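B12-binding domain-containing protein (Kitasatospora setae, PDB 6WTE) binds cobalamin and a [4Fe-4S] cluster and is the radical SAM methyltransferase TsrM, which methylates its substrate by a non-radical route. Local coordinates at residues Met1-Val13 with Tyr55-Arg69. Numbering follows the deposited sequence.
Sequences MSRLVLLVNPNKV and YFAERSPMLVGVTVR
Leu6 CD1 lies over one face of the Tyr55 ring, offset toward the rim, in a CH-pi contact 4.2 Å from the centroid. Arg59 CB lies over the opposite face, also toward the rim. The other methyl of the same leucine, CD2, approaches the Phe56 ring obliquely, 3.5 Å from Phe56 CZ. Leu6 CG stands anti to the backbone N (chi1 167°), and with chi2 at 67° CD1 reaches Tyr55 and CD2 reaches Phe56. Tyr55 CD2 sits above the centre of the Phe56 ring. Leu4 CD2 rests on one face of the Arg59 guanidinium, 3.9 Å from Arg59 NE. That guanidinium is held by salt bridges to Glu35 and Glu37, and Tyr55 OH also bonds Glu37. Pro61 touches both leucines, its CB against Leu4 CG and its CG against Leu6 CB.

Strands 4-9 and 63-67 run parallel. Leu6 is gripped twice: its N bonds Leu63 O, and its O accepts from Gly65 N at 2.8 Å. Val8 does likewise with Gly65 O and Thr67 N. At the start of strand 4-9, Leu4 O takes Met62 N at 2.9 Å. Leu4 N bonds Ser2 OG in an ST turn, and a water joins that hydroxyl to Ser60 O. At the other end Pro10 CG meets Val66 CG1 at 3.8 Å. There Asn11 ND2 and Thr67 OG1 each hydrogen-bond cobalamin, so the C-terminal ends of the two strands lead to the cofactor, as in Rossmann-like B12-binding domains.

Strand 4-9 lies between strands 35-40 and 63-67 in the sheet. Leu6 and Val8 face the side where helix 48-58 brings its aromatic rings, and helix 83-96 touches Pro10. On the other side, Val5 and Leu7 meet helix 20-31, while Leu63 packs on helix 130-141.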
loop_
_atom_site.group_PDB
_atom_site.type_symbol
_atom_site.label_atom_id
_atom_site.label_comp_id
_atom_site.label_asym_id
_atom_site.label_seq_id
_atom_site.Cartn_x
_atom_site.Cartn_y
_atom_site.Cartn_z
ATOM N N MET A 1 4.250 0.162 37.596
ATOM C CA MET A 1 4.065 0.486 36.188
ATOM C C MET A 1 3.782 -0.764 35.367
ATOM O O MET A 1 3.770 -1.874 35.891
ATOM C CB MET A 1 5.300 1.204 35.635
ATOM C CG MET A 1 6.596 0.425 35.791
ATOM S SD MET A 1 7.010 -0.609 34.368
ATOM C CE MET A 1 8.522 -1.382 34.940
ATOM N N SER A 2 3.551 -0.565 34.073
ATOM C CA SER A 2 3.293 -1.649 33.140
ATOM C C SER A 2 4.186 -1.486 31.921
ATOM O O SER A 2 4.518 -0.368 31.522
ATOM C CB SER A 2 1.824 -1.684 32.706
ATOM O OG SER A 2 1.665 -2.462 31.532
ATOM N N ARG A 3 4.580 -2.615 31.331
ATOM C CA ARG A 3 5.355 -2.596 30.096
ATOM C C ARG A 3 4.613 -3.284 28.954
ATOM O O ARG A 3 5.224 -3.641 27.942
ATOM C CB ARG A 3 6.734 -3.221 30.324
ATOM C CG ARG A 3 7.589 -2.426 31.314
ATOM C CD ARG A 3 9.029 -2.923 31.398
ATOM N NE ARG A 3 9.814 -2.584 30.208
ATOM C CZ ARG A 3 10.395 -1.404 29.998
ATOM N NH1 ARG A 3 10.278 -0.435 30.896
ATOM N NH2 ARG A 3 11.093 -1.189 28.887
ATOM N N LEU A 4 3.298 -3.443 29.090
ATOM C CA LEU A 4 2.482 -4.164 28.121
ATOM C C LEU A 4 1.935 -3.209 27.067
ATOM O O LEU A 4 1.261 -2.226 27.399
ATOM C CB LEU A 4 1.335 -4.884 28.825
ATOM C CG LEU A 4 0.310 -5.563 27.915
ATOM C CD1 LEU A 4 0.976 -6.630 27.051
ATOM C CD2 LEU A 4 -0.829 -6.157 28.743
ATOM N N VAL A 5 2.215 -3.511 25.800
ATOM C CA VAL A 5 1.693 -2.781 24.651
ATOM C C VAL A 5 0.790 -3.722 23.861
ATOM O O VAL A 5 1.194 -4.842 23.527
ATOM C CB VAL A 5 2.822 -2.252 23.743
ATOM C CG1 VAL A 5 2.236 -1.536 22.544
ATOM C CG2 VAL A 5 3.769 -1.333 24.502
ATOM N N LEU A 6 -0.420 -3.270 23.561
ATOM C CA LEU A 6 -1.325 -3.989 22.673
ATOM C C LEU A 6 -1.248 -3.386 21.278
ATOM O O LEU A 6 -1.281 -2.161 21.133
ATOM C CB LEU A 6 -2.764 -3.920 23.177
ATOM C CG LEU A 6 -3.809 -4.376 22.157
ATOM C CD1 LEU A 6 -3.684 -5.885 21.851
ATOM C CD2 LEU A 6 -5.200 -4.002 22.642
ATOM N N LEU A 7 -1.150 -4.245 20.264
ATOM C CA LEU A 7 -1.220 -3.836 18.865
ATOM C C LEU A 7 -2.431 -4.505 18.231
ATOM O O LEU A 7 -2.591 -5.724 18.334
ATOM C CB LEU A 7 0.061 -4.204 18.111
ATOM C CG LEU A 7 1.359 -3.617 18.677
ATOM C CD1 LEU A 7 2.576 -4.206 17.969
ATOM C CD2 LEU A 7 1.337 -2.083 18.528
ATOM N N VAL A 8 -3.285 -3.709 17.589
ATOM C CA VAL A 8 -4.546 -4.183 17.025
ATOM C C VAL A 8 -4.474 -4.109 15.506
ATOM O O VAL A 8 -4.128 -3.059 14.952
ATOM C CB VAL A 8 -5.731 -3.347 17.539
ATOM C CG1 VAL A 8 -7.026 -3.811 16.891
ATOM C CG2 VAL A 8 -5.824 -3.421 19.064
ATOM N N ASN A 9 -4.829 -5.215 14.831
ATOM C CA ASN A 9 -5.032 -5.174 13.390
ATOM C C ASN A 9 -6.519 -5.073 13.091
ATOM O O ASN A 9 -7.245 -6.060 13.273
ATOM C CB ASN A 9 -4.444 -6.404 12.702
ATOM C CG ASN A 9 -4.574 -6.315 11.201
ATOM O OD1 ASN A 9 -4.564 -5.215 10.649
ATOM N ND2 ASN A 9 -4.727 -7.452 10.534
ATOM N N PRO A 10 -7.019 -3.928 12.627
ATOM C CA PRO A 10 -8.442 -3.800 12.296
ATOM C C PRO A 10 -8.787 -4.177 10.866
ATOM O O PRO A 10 -9.957 -4.067 10.482
ATOM C CB PRO A 10 -8.680 -2.299 12.527
ATOM C CG PRO A 10 -7.418 -1.693 12.018
ATOM C CD PRO A 10 -6.307 -2.657 12.427
ATOM N N ASN A 11 -7.803 -4.612 10.083
ATOM C CA ASN A 11 -8.024 -4.910 8.673
ATOM C C ASN A 11 -9.026 -6.046 8.524
ATOM O O ASN A 11 -8.788 -7.159 8.996
ATOM C CB ASN A 11 -6.695 -5.269 8.012
ATOM C CG ASN A 11 -6.753 -5.186 6.499
ATOM O OD1 ASN A 11 -7.831 -5.177 5.902
ATOM N ND2 ASN A 11 -5.590 -5.115 5.873
ATOM N N LYS A 12 -10.159 -5.765 7.886
ATOM C CA LYS A 12 -11.172 -6.789 7.663
ATOM C C LYS A 12 -11.238 -7.245 6.210
ATOM O O LYS A 12 -12.175 -7.956 5.835
ATOM C CB LYS A 12 -12.538 -6.290 8.138
ATOM C CG LYS A 12 -12.602 -6.058 9.648
ATOM C CD LYS A 12 -14.020 -5.797 10.127
ATOM C CE LYS A 12 -14.609 -4.543 9.502
ATOM N NZ LYS A 12 -15.914 -4.197 10.138
ATOM N N VAL A 13 -10.261 -6.875 5.389
ATOM C CA VAL A 13 -10.277 -7.234 3.975
ATOM C C VAL A 13 -9.896 -8.700 3.811
ATOM O O VAL A 13 -8.870 -9.152 4.332
ATOM C CB VAL A 13 -9.329 -6.333 3.170
ATOM C CG1 VAL A 13 -9.154 -6.876 1.754
ATOM C CG2 VAL A 13 -9.863 -4.905 3.122
ATOM N N TYR A 55 -10.358 -9.638 25.505
ATOM C CA TYR A 55 -8.992 -9.192 25.764
ATOM C C TYR A 55 -8.939 -8.186 26.909
ATOM O O TYR A 55 -8.149 -8.339 27.847
ATOM C CB TYR A 55 -8.355 -8.599 24.504
ATOM C CG TYR A 55 -6.926 -8.173 24.770
ATOM C CD1 TYR A 55 -5.885 -9.087 24.681
ATOM C CD2 TYR A 55 -6.626 -6.873 25.156
ATOM C CE1 TYR A 55 -4.581 -8.714 24.956
ATOM C CE2 TYR A 55 -5.329 -6.493 25.433
ATOM C CZ TYR A 55 -4.311 -7.412 25.332
ATOM O OH TYR A 55 -3.018 -7.028 25.606
ATOM N N PHE A 56 -9.760 -7.134 26.843
ATOM C CA PHE A 56 -9.639 -6.050 27.813
ATOM C C PHE A 56 -10.179 -6.413 29.190
ATOM O O PHE A 56 -9.858 -5.730 30.168
ATOM C CB PHE A 56 -10.321 -4.795 27.281
ATOM C CG PHE A 56 -9.498 -4.068 26.265
ATOM C CD1 PHE A 56 -8.369 -3.365 26.657
ATOM C CD2 PHE A 56 -9.827 -4.106 24.925
ATOM C CE1 PHE A 56 -7.594 -2.705 25.732
ATOM C CE2 PHE A 56 -9.055 -3.442 23.998
ATOM C CZ PHE A 56 -7.939 -2.742 24.404
ATOM N N ALA A 57 -10.983 -7.465 29.298
ATOM C CA ALA A 57 -11.371 -7.916 30.626
ATOM C C ALA A 57 -10.211 -8.597 31.342
ATOM O O ALA A 57 -10.112 -8.528 32.572
ATOM C CB ALA A 57 -12.568 -8.855 30.528
ATOM N N GLU A 58 -9.317 -9.230 30.585
ATOM C CA GLU A 58 -8.196 -9.985 31.124
ATOM C C GLU A 58 -6.888 -9.205 31.145
ATOM O O GLU A 58 -6.016 -9.500 31.968
ATOM C CB GLU A 58 -8.001 -11.263 30.300
ATOM C CG GLU A 58 -9.305 -12.015 30.029
ATOM C CD GLU A 58 -9.240 -12.869 28.775
ATOM O OE1 GLU A 58 -8.155 -12.937 28.157
ATOM O OE2 GLU A 58 -10.275 -13.469 28.397
ATOM N N ARG A 59 -6.723 -8.222 30.261
ATOM C CA ARG A 59 -5.452 -7.534 30.082
ATOM C C ARG A 59 -5.661 -6.029 30.131
ATOM O O ARG A 59 -6.685 -5.510 29.681
ATOM C CB ARG A 59 -4.790 -7.911 28.743
ATOM C CG ARG A 59 -4.504 -9.394 28.599
ATOM C CD ARG A 59 -3.476 -9.852 29.617
ATOM N NE ARG A 59 -2.120 -9.845 29.079
ATOM C CZ ARG A 59 -1.024 -9.980 29.817
ATOM N NH1 ARG A 59 -1.122 -10.120 31.130
ATOM N NH2 ARG A 59 0.171 -9.973 29.241
ATOM N N SER A 60 -4.666 -5.332 30.672
ATOM C CA SER A 60 -4.697 -3.876 30.804
ATOM C C SER A 60 -3.407 -3.310 30.229
ATOM O O SER A 60 -2.500 -2.914 30.972
ATOM C CB SER A 60 -4.892 -3.452 32.262
ATOM O OG SER A 60 -6.101 -3.975 32.787
ATOM N N PRO A 61 -3.287 -3.262 28.905
ATOM C CA PRO A 61 -2.094 -2.657 28.304
ATOM C C PRO A 61 -2.024 -1.176 28.641
ATOM O O PRO A 61 -3.046 -0.518 28.839
ATOM C CB PRO A 61 -2.303 -2.876 26.801
ATOM C CG PRO A 61 -3.788 -2.976 26.644
ATOM C CD PRO A 61 -4.268 -3.684 27.889
ATOM N N MET A 62 -0.803 -0.651 28.719
ATOM C CA MET A 62 -0.639 0.767 29.007
ATOM C C MET A 62 -0.593 1.622 27.749
ATOM O O MET A 62 -0.598 2.850 27.857
ATOM C CB MET A 62 0.620 1.006 29.857
ATOM C CG MET A 62 1.886 0.377 29.328
ATOM S SD MET A 62 2.751 1.443 28.155
ATOM C CE MET A 62 4.058 0.341 27.620
ATOM N N LEU A 63 -0.580 1.000 26.573
ATOM C CA LEU A 63 -0.598 1.697 25.294
ATOM C C LEU A 63 -1.247 0.771 24.275
ATOM O O LEU A 63 -0.987 -0.436 24.278
ATOM C CB LEU A 63 0.819 2.076 24.855
ATOM C CG LEU A 63 1.030 2.721 23.481
ATOM C CD1 LEU A 63 0.304 4.069 23.373
ATOM C CD2 LEU A 63 2.526 2.887 23.214
ATOM N N VAL A 64 -2.104 1.332 23.422
ATOM C CA VAL A 64 -2.801 0.571 22.390
ATOM C C VAL A 64 -2.457 1.191 21.043
ATOM O O VAL A 64 -2.743 2.370 20.804
ATOM C CB VAL A 64 -4.323 0.557 22.612
ATOM C CG1 VAL A 64 -5.029 -0.191 21.485
ATOM C CG2 VAL A 64 -4.672 -0.055 23.973
ATOM N N GLY A 65 -1.826 0.410 20.176
ATOM C CA GLY A 65 -1.522 0.846 18.823
ATOM C C GLY A 65 -2.484 0.199 17.843
ATOM O O GLY A 65 -2.835 -0.972 17.984
ATOM N N VAL A 66 -2.924 0.975 16.859
ATOM C CA VAL A 66 -3.823 0.475 15.821
ATOM C C VAL A 66 -3.187 0.750 14.466
ATOM O O VAL A 66 -2.891 1.907 14.138
ATOM C CB VAL A 66 -5.214 1.121 15.907
ATOM C CG1 VAL A 66 -6.133 0.514 14.863
ATOM C CG2 VAL A 66 -5.811 0.937 17.310
ATOM N N THR A 67 -2.988 -0.303 13.667
ATOM C CA THR A 67 -2.414 -0.129 12.333
ATOM C C THR A 67 -3.532 0.091 11.317
ATOM O O THR A 67 -4.468 -0.710 11.225
ATOM C CB THR A 67 -1.529 -1.324 11.954
ATOM O OG1 THR A 67 -0.980 -1.126 10.644
ATOM C CG2 THR A 67 -2.298 -2.647 12.001
ATOM N N VAL A 68 -3.452 1.188 10.573
ATOM C CA VAL A 68 -4.456 1.530 9.574
ATOM C C VAL A 68 -3.755 1.473 8.223
ATOM O O VAL A 68 -3.089 2.427 7.802
ATOM C CB VAL A 68 -5.099 2.893 9.859
ATOM C CG1 VAL A 68 -5.947 3.382 8.670
ATOM C CG2 VAL A 68 -5.965 2.770 11.098
ATOM N N ARG A 69 -3.870 0.322 7.563
ATOM C CA ARG A 69 -3.128 0.069 6.334
ATOM C C ARG A 69 -3.772 0.741 5.128
ATOM O O ARG A 69 -3.070 1.309 4.283
ATOM C CB ARG A 69 -3.019 -1.436 6.102
ATOM C CG ARG A 69 -2.143 -1.846 4.922
ATOM C CD ARG A 69 -2.375 -3.322 4.642
ATOM N NE ARG A 69 -1.381 -3.905 3.740
ATOM C CZ ARG A 69 -1.429 -3.821 2.417
ATOM N NH1 ARG A 69 -0.475 -4.391 1.696
ATOM N NH2 ARG A 69 -2.425 -3.179 1.818
HETATM O O HOH W 1 -0.428 -4.344 32.276
#